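Local coordinates for protein ribose 5-phosphate isomerase (Trypanosoma cruzi, PDB 3M1P) that probably interconverts ribose 5-phosphate and ribulose 5-phosphate as a type B isomerase, in an assembly of four copies of the chain, at residues Val85-Cys90 against Ile107-Glu112; Ala97-His102 against Ile125-Thr130; His91-Ala96 against Ile120-Ile125. The protein carries 1 engineered substitution. One frame throughout, in Å; residues are numbered along the deposited sequence. Where two conformers were deposited one is given.

Contact 1. Residues Val85-Cys90 against Ile107-Glu112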
# COMPACT_ATOMS: atom_id res chain seq x y z
N VAL A 85 -1.12 20.37 16.32
CA VAL A 85 -1.44 19.59 15.13
C VAL A 85 -0.94 18.15 15.29
O VAL A 85 0.17 17.91 15.79
CB VAL A 85 -0.88 20.26 13.85
CG1 VAL A 85 -0.93 19.32 12.66
CG2 VAL A 85 -1.64 21.54 13.56
N ARG A 86 -1.80 17.22 14.89
CA ARG A 86 -1.43 15.81 14.78
C ARG A 86 -1.81 15.38 13.37
O ARG A 86 -2.95 15.03 13.09
CB ARG A 86 -2.13 14.97 15.84
CG ARG A 86 -1.71 15.33 17.27
CD ARG A 86 -2.38 14.44 18.30
NE ARG A 86 -3.82 14.66 18.29
CZ ARG A 86 -4.42 15.73 18.82
NH1 ARG A 86 -3.70 16.67 19.42
NH2 ARG A 86 -5.74 15.85 18.74
N ALA A 87 -0.82 15.44 12.48
CA ALA A 87 -1.01 15.23 11.05
C ALA A 87 -0.52 13.84 10.67
O ALA A 87 0.67 13.51 10.87
CB ALA A 87 -0.27 16.28 10.26
N ALA A 88 -1.44 13.05 10.13
CA ALA A 88 -1.20 11.65 9.82
C ALA A 88 -1.12 11.43 8.31
O ALA A 88 -2.11 11.65 7.59
CB ALA A 88 -2.30 10.79 10.42
N LEU A 89 0.05 10.99 7.85
CA LEU A 89 0.17 10.52 6.47
C LEU A 89 -0.44 9.12 6.35
O LEU A 89 0.05 8.15 6.94
CB LEU A 89 1.62 10.55 5.99
CG LEU A 89 1.90 9.99 4.58
CD1 LEU A 89 1.09 10.69 3.48
CD2 LEU A 89 3.38 10.07 4.31
N CYS A 90 -1.53 9.04 5.60
CA CYS A 90 -2.25 7.78 5.41
C CYS A 90 -2.20 7.32 3.95
O CYS A 90 -2.20 8.14 3.02
CB CYS A 90 -3.71 7.94 5.84
SG CYS A 90 -3.87 8.45 7.54
N ILE A 107 -5.24 16.24 11.28
CA ILE A 107 -4.97 16.46 9.85
C ILE A 107 -4.63 15.14 9.14
O ILE A 107 -3.78 14.39 9.59
CB ILE A 107 -3.85 17.52 9.60
CG1 ILE A 107 -4.27 18.91 10.14
CG2 ILE A 107 -3.48 17.58 8.10
CD1 ILE A 107 -3.27 20.03 9.92
N VAL A 108 -5.32 14.86 8.03
CA VAL A 108 -4.99 13.71 7.20
C VAL A 108 -4.15 14.18 6.02
O VAL A 108 -4.47 15.19 5.39
CB VAL A 108 -6.25 12.89 6.75
CG1 VAL A 108 -7.23 13.70 5.87
CG2 VAL A 108 -5.84 11.58 6.05
N CYS A 109 -3.05 13.47 5.75
CA CYS A 109 -2.20 13.76 4.60
C CYS A 109 -2.22 12.59 3.64
O CYS A 109 -2.20 11.44 4.07
CB CYS A 109 -0.76 14.07 5.04
SG CYS A 109 -0.65 15.46 6.24
N VAL A 110 -2.24 12.89 2.35
CA VAL A 110 -2.23 11.88 1.29
C VAL A 110 -1.33 12.30 0.14
O VAL A 110 -1.04 13.50 -0.04
CB VAL A 110 -3.66 11.59 0.73
CG1 VAL A 110 -4.57 11.03 1.81
CG2 VAL A 110 -4.27 12.85 0.13
N GLY A 111 -0.87 11.32 -0.61
CA GLY A 111 -0.07 11.56 -1.81
C GLY A 111 -0.84 11.25 -3.08
O GLY A 111 -1.29 10.11 -3.28
N GLU A 112 -1.00 12.27 -3.92
CA GLU A 112 -1.64 12.17 -5.25
C GLU A 112 -0.85 11.29 -6.23
O GLU A 112 -1.45 10.62 -7.10
CB GLU A 112 -1.81 13.59 -5.84
CG GLU A 112 -2.66 13.68 -7.12
CD GLU A 112 -1.84 13.51 -8.40
OE1 GLU A 112 -0.60 13.66 -8.34
OE2 GLU A 112 -2.43 13.23 -9.47
O HOH W 1 -1.36 8.61 0.65
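Ile107 lies beside Ala87 on the same face of the sheet and reaches back to Val85 with its tip. From the start, Ile107 CB sits 3.8 Å from Ala87 CB, the two pairing directly across the parallel bridge. At the branch, Ile107 CG2 stays near the same methyl group, 4.1 Å from Ala87 CB. CG1 instead takes the position opposite the carbonyl carbon (chi1 -63°), and the extended second torsion (chi2 -178°) carries Ile107 CD1 on to Val85 CG1, at 3.7 Å. Two backbone bonds hold the centre of the pairing: Ala88 N donates to Ile107 O at 2.8 Å, and Cys109 N donates to Ala88 O at 2.8 Å. Flanking bonds join Ile107 N to Arg86 O and Cys90 N to Cys109 O.

These are strands 87-89 and 107-111 of a beta-alpha-beta unit whose connecting helix is 93-101, at the edge of the five-stranded parallel sheet of a Rossmann-like fold. The axes of the two short strand segments cross at 27°, parallel in sense. On the face with Ile107, Leu89 CD1 comes to 3.4 Å from Cys109 O, and helix 73-80 packs there, with Ala79 on Ala87 and Ser76 on both Leu89 and Cys109. On the reverse face, Cys90 SG meets Val108 CG2 at 4.0 Å, beneath Ile123 of helix 117-129. Val108 and Val110 continue the backbone pairing into strand 64-69. Beyond the bridged residues, a water donates to Cys90 O and accepts from Gly111 N, linking the two segments one step past the last direct bond. At the other end, Val85 O accepts a hydrogen bond from Lys81 NZ of the second subunit.

Contact 2. Residues Ala97-His102 against Ile125-Thr130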
# COMPACT_ATOMS: atom_id res chain seq x y z
N ALA A 97 -8.13 5.09 9.73
CA ALA A 97 -8.95 4.79 10.90
C ALA A 97 -8.13 4.88 12.18
O ALA A 97 -8.56 5.51 13.15
CB ALA A 97 -9.61 3.41 10.76
N MET A 98 -6.95 4.27 12.18
CA MET A 98 -6.12 4.19 13.38
C MET A 98 -5.51 5.53 13.80
O MET A 98 -5.26 5.76 14.99
CB MET A 98 -5.02 3.14 13.23
CG MET A 98 -5.55 1.70 13.11
SD MET A 98 -6.70 1.20 14.41
CE MET A 98 -5.77 1.56 15.90
N SER A 99 -5.27 6.40 12.81
CA SER A 99 -4.80 7.77 13.06
C SER A 99 -5.81 8.54 13.91
O SER A 99 -5.42 9.36 14.78
CB SER A 99 -4.55 8.51 11.75
OG SER A 99 -5.76 8.85 11.09
N ARG A 100 -7.09 8.26 13.68
CA ARG A 100 -8.18 8.80 14.49
C ARG A 100 -8.35 8.03 15.83
O ARG A 100 -8.41 8.65 16.89
CB ARG A 100 -9.49 8.81 13.69
CG ARG A 100 -9.44 9.62 12.39
CD ARG A 100 -9.44 11.15 12.62
NE ARG A 100 -10.59 11.54 13.43
CZ ARG A 100 -10.53 12.04 14.67
NH1 ARG A 100 -9.35 12.30 15.25
NH2 ARG A 100 -11.66 12.32 15.31
N ILE A 101 -8.40 6.70 15.77
CA ILE A 101 -8.65 5.87 16.95
C ILE A 101 -7.55 5.98 18.01
O ILE A 101 -7.84 6.15 19.21
CB ILE A 101 -8.89 4.36 16.58
CG1 ILE A 101 -10.08 4.21 15.62
CG2 ILE A 101 -9.11 3.52 17.83
CD1 ILE A 101 -10.27 2.78 15.04
N HIS A 102 -6.29 5.92 17.57
CA HIS A 102 -5.15 5.91 18.49
C HIS A 102 -4.52 7.29 18.69
O HIS A 102 -4.05 7.60 19.78
CB HIS A 102 -4.08 4.91 18.01
CG HIS A 102 -4.37 3.48 18.38
ND1 HIS A 102 -5.60 2.88 18.16
CD2 HIS A 102 -3.58 2.52 18.92
CE1 HIS A 102 -5.56 1.63 18.58
NE2 HIS A 102 -4.35 1.39 19.04
N ILE A 125 -12.90 9.90 3.90
CA ILE A 125 -14.15 9.52 4.54
C ILE A 125 -13.93 8.79 5.86
O ILE A 125 -14.55 9.13 6.87
CB ILE A 125 -15.06 8.70 3.55
CG1 ILE A 125 -15.58 9.63 2.44
CG2 ILE A 125 -16.17 7.93 4.32
CD1 ILE A 125 -16.05 8.91 1.15
N THR A 126 -13.05 7.79 5.85
CA THR A 126 -12.73 7.04 7.06
C THR A 126 -12.15 7.93 8.17
O THR A 126 -12.53 7.82 9.33
CB THR A 126 -11.74 5.89 6.74
OG1 THR A 126 -12.26 5.12 5.65
CG2 THR A 126 -11.54 5.01 7.97
N PHE A 127 -11.23 8.81 7.80
CA PHE A 127 -10.63 9.77 8.72
C PHE A 127 -11.70 10.64 9.39
O PHE A 127 -11.72 10.78 10.61
CB PHE A 127 -9.67 10.65 7.94
CG PHE A 127 -8.85 11.56 8.80
CD1 PHE A 127 -7.70 11.10 9.42
CD2 PHE A 127 -9.22 12.91 8.96
CE1 PHE A 127 -6.93 11.96 10.20
CE2 PHE A 127 -8.45 13.78 9.73
CZ PHE A 127 -7.31 13.30 10.36
N LEU A 128 -12.60 11.21 8.58
CA LEU A 128 -13.60 12.14 9.11
C LEU A 128 -14.65 11.44 9.96
O LEU A 128 -15.08 11.98 10.98
CB LEU A 128 -14.25 12.96 7.98
CG LEU A 128 -13.30 13.93 7.27
CD1 LEU A 128 -13.96 14.55 6.05
CD2 LEU A 128 -12.79 15.01 8.24
N GLN A 129 -15.03 10.23 9.55
CA GLN A 129 -16.09 9.46 10.23
C GLN A 129 -15.66 8.67 11.47
O GLN A 129 -16.50 8.38 12.32
CB GLN A 129 -16.77 8.51 9.25
CG GLN A 129 -17.63 9.20 8.17
CD GLN A 129 -18.29 8.21 7.23
OE1 GLN A 129 -18.02 7.00 7.29
NE2 GLN A 129 -19.16 8.71 6.34
N THR A 130 -14.38 8.31 11.57
CA THR A 130 -13.89 7.47 12.67
C THR A 130 -13.63 8.30 13.93
O THR A 130 -12.86 9.25 13.88
CB THR A 130 -12.59 6.70 12.28
OG1 THR A 130 -12.79 6.01 11.04
CG2 THR A 130 -12.21 5.70 13.35
O HOH W 2 -13.83 11.64 13.42
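Arg100 lays its aliphatic chain across the ring of Phe127 while its head reaches the last turn of the neighbouring helix. The CH-pi contact is centred: Arg100 CD stands 3.6 Å from the centroid of the Phe127 ring and only 11° off the ring normal. Bends at the second and third torsions of the arginine drop CD onto the face and then lead NE off toward the backbone. The guanidinium does not lie flat on the phenyl group, since the two planes are 58° apart, and its cation-pi attraction is long and at most weak. Phe127 O lies near the guanidinium plane at its edge, 3.1 Å from Arg100 NE. Arg100 NH1 forms a salt bridge with Asp104, and Arg100 NH2 donates to a water at 3.0 Å. That water in turn donates to Leu128 O and Thr130 O, so it links the arginine to the end of helix 117-129.

Thr130, the first residue to leave helical geometry, fills the groove between Ala97, Arg100 and Ile101. Thr130 CG2 is pressed against Ile101 CG1 at 3.5 Å, tighter than usual for two carbons. Thr130 OG1 turns back to the preceding helical turn and donates to Thr126 O at 2.5 Å, a short distance; Thr130 N meets the same oxygen from the opposite face of the carbonyl plane. At the rim of the Phe127 ring, Ser99 OG lies 3.4 Å from Phe127 CD1, though this hydroxyl bonds to Ala96 O.

Helices 93-101 and 117-129 run nearly parallel here, their short axes 8.3 Å apart at an angle of 17°. Phe127 also rests on Ala105, Leu128 touches Phe64 of strand 64-69 and Val24 of helix 17-26, and Ser99 meets Ile73 of the second subunit.

Contact 3. Residues His91-Ala96 against Ile120-Ile125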
# COMPACT_ATOMS: atom_id res chain seq x y z
N HIS A 91 -2.18 5.99 3.79
CA HIS A 91 -2.13 5.36 2.47
C HIS A 91 -3.23 4.30 2.27
O HIS A 91 -3.28 3.63 1.24
CB HIS A 91 -0.77 4.71 2.25
CG HIS A 91 -0.49 3.61 3.22
ND1 HIS A 91 -0.00 3.84 4.48
CD2 HIS A 91 -0.67 2.27 3.12
CE1 HIS A 91 0.14 2.69 5.11
NE2 HIS A 91 -0.26 1.72 4.31
N ASP A 92 -4.08 4.13 3.27
CA ASP A 92 -5.17 3.17 3.14
C ASP A 92 -6.20 3.40 4.24
O ASP A 92 -6.08 4.32 5.03
CB ASP A 92 -4.64 1.72 3.17
CG ASP A 92 -4.20 1.27 4.58
OD1 ASP A 92 -3.86 2.14 5.41
OD2 ASP A 92 -4.20 0.03 4.83
N HIS A 93 -7.21 2.55 4.26
CA HIS A 93 -8.30 2.61 5.19
C HIS A 93 -7.83 2.41 6.64
O HIS A 93 -8.26 3.12 7.54
CB HIS A 93 -9.32 1.54 4.80
CG HIS A 93 -10.46 1.42 5.75
ND1 HIS A 93 -10.41 0.63 6.87
CD2 HIS A 93 -11.67 2.03 5.77
CE1 HIS A 93 -11.54 0.74 7.54
NE2 HIS A 93 -12.32 1.59 6.90
N TYR A 94 -6.96 1.42 6.85
CA TYR A 94 -6.45 1.09 8.18
C TYR A 94 -5.69 2.24 8.88
O TYR A 94 -6.02 2.62 10.01
CB TYR A 94 -5.59 -0.18 8.13
CG TYR A 94 -5.10 -0.61 9.49
CD1 TYR A 94 -5.88 -1.42 10.32
CD2 TYR A 94 -3.87 -0.19 9.95
CE1 TYR A 94 -5.43 -1.79 11.59
CE2 TYR A 94 -3.40 -0.56 11.21
CZ TYR A 94 -4.18 -1.36 12.01
OH TYR A 94 -3.68 -1.70 13.25
N THR A 95 -4.67 2.79 8.23
CA THR A 95 -3.95 3.95 8.79
C THR A 95 -4.88 5.15 9.00
O THR A 95 -4.73 5.88 9.98
CB THR A 95 -2.81 4.39 7.87
OG1 THR A 95 -3.31 4.49 6.53
CG2 THR A 95 -1.65 3.38 7.93
N ALA A 96 -5.84 5.36 8.10
CA ALA A 96 -6.80 6.47 8.24
C ALA A 96 -7.64 6.31 9.52
O ALA A 96 -7.83 7.26 10.29
CB ALA A 96 -7.70 6.59 7.00
N ILE A 120 -7.84 7.59 -1.85
CA ILE A 120 -7.82 8.90 -1.20
C ILE A 120 -9.23 9.23 -0.71
O ILE A 120 -9.40 9.65 0.44
CB ILE A 120 -7.28 10.02 -2.14
CG1 ILE A 120 -5.76 9.85 -2.32
CG2 ILE A 120 -7.59 11.42 -1.56
CD1 ILE A 120 -5.12 10.77 -3.40
N ARG A 121 -10.22 8.98 -1.56
CA ARG A 121 -11.62 9.10 -1.19
C ARG A 121 -11.93 8.32 0.10
O ARG A 121 -12.48 8.88 1.05
CB ARG A 121 -12.53 8.64 -2.34
CG ARG A 121 -14.02 8.82 -2.02
CD ARG A 121 -14.92 8.34 -3.16
NE ARG A 121 -16.32 8.37 -2.74
CZ ARG A 121 -16.92 7.39 -2.06
NH1 ARG A 121 -16.26 6.30 -1.73
NH2 ARG A 121 -18.20 7.52 -1.70
N GLU A 122 -11.55 7.04 0.12
CA GLU A 122 -11.77 6.16 1.25
C GLU A 122 -11.04 6.66 2.49
O GLU A 122 -11.60 6.64 3.59
CB GLU A 122 -11.29 4.75 0.89
CG GLU A 122 -11.61 3.68 1.92
CD GLU A 122 -11.01 2.35 1.55
OE1 GLU A 122 -9.77 2.26 1.48
OE2 GLU A 122 -11.76 1.41 1.29
N ILE A 123 -9.80 7.11 2.31
CA ILE A 123 -9.01 7.68 3.40
C ILE A 123 -9.72 8.90 4.02
O ILE A 123 -9.89 8.96 5.24
CB ILE A 123 -7.59 8.05 2.92
CG1 ILE A 123 -6.77 6.79 2.65
CG2 ILE A 123 -6.85 8.99 3.92
CD1 ILE A 123 -5.49 7.08 1.89
N ILE A 124 -10.14 9.85 3.19
CA ILE A 124 -10.77 11.07 3.70
C ILE A 124 -12.05 10.76 4.47
O ILE A 124 -12.24 11.24 5.58
CB ILE A 124 -10.98 12.13 2.58
CG1 ILE A 124 -9.62 12.73 2.20
CG2 ILE A 124 -11.96 13.26 3.02
CD1 ILE A 124 -9.64 13.51 0.91
N ILE A 125 -12.90 9.90 3.90
CA ILE A 125 -14.15 9.52 4.54
C ILE A 125 -13.93 8.79 5.86
O ILE A 125 -14.55 9.13 6.87
CB ILE A 125 -15.06 8.70 3.55
CG1 ILE A 125 -15.58 9.63 2.44
CG2 ILE A 125 -16.17 7.93 4.32
CD1 ILE A 125 -16.05 8.91 1.15
O HOH W 3 -7.79 0.79 1.75
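Ile123 has CG1 opposite its carbonyl carbon (chi1 -71°), which sends CD1 to the turn at His91 and Asp92, while Glu122 has CG opposite its backbone N (chi1 -173°) and runs extended to His93. The two helices involved, 93-101 and 117-129, lie side by side on one face of the parallel sheet of this Rossmann-like fold, and the contact joins the first turn of one to the middle of the other. Ile123 CD1 reaches His91 C at 3.6 Å, and Ile123 CG1 comes to 3.5 Å from Asp92 O. The other branch, Ile123 CG2, meets Ala96 CB at 4.0 Å.

Asp92 is the N-cap of helix 93-101. Asp92 OD1 accepts from Thr95 N at 3.0 Å and also from Thr95 OG1, two bonds that fix the carboxylate over the start of the helix.

His93 and Glu122 cross at about a right angle, ring and carboxylate planes 72° apart, with Glu122 CG at the ring edge. The far carboxylate oxygen, OE2, bonds to His93 ND1 of the third subunit, and the His93 ring stacks on His93 of that third subunit, so this surface belongs to a subunit interface. The other oxygen, Glu122 OE1, takes a hydrogen bond of 2.5 Å from a water that itself accepts from His93 N at 3.1 Å.

Overall arrangement
The three contacts fit together as sheet and covering layer. Contact 1 pairs the two strands, and contacts 2 and 3 are successive parts of a single packing of helix 93-101 against helix 117-129, their centres about 8 Å apart and Ile125 common to both. The centre of contact 1 is about 11 Å from that of contact 2 and about 10 Å from that of contact 3. Val108 ties the layers together: Val108 N lies 3.4 Å from Phe127 CZ of contact 2, and Val108 CG2 is 3.5 Å from Ile123 CG2 of contact 3. All three contacts touch the second subunit, and contact 3 also reaches the third.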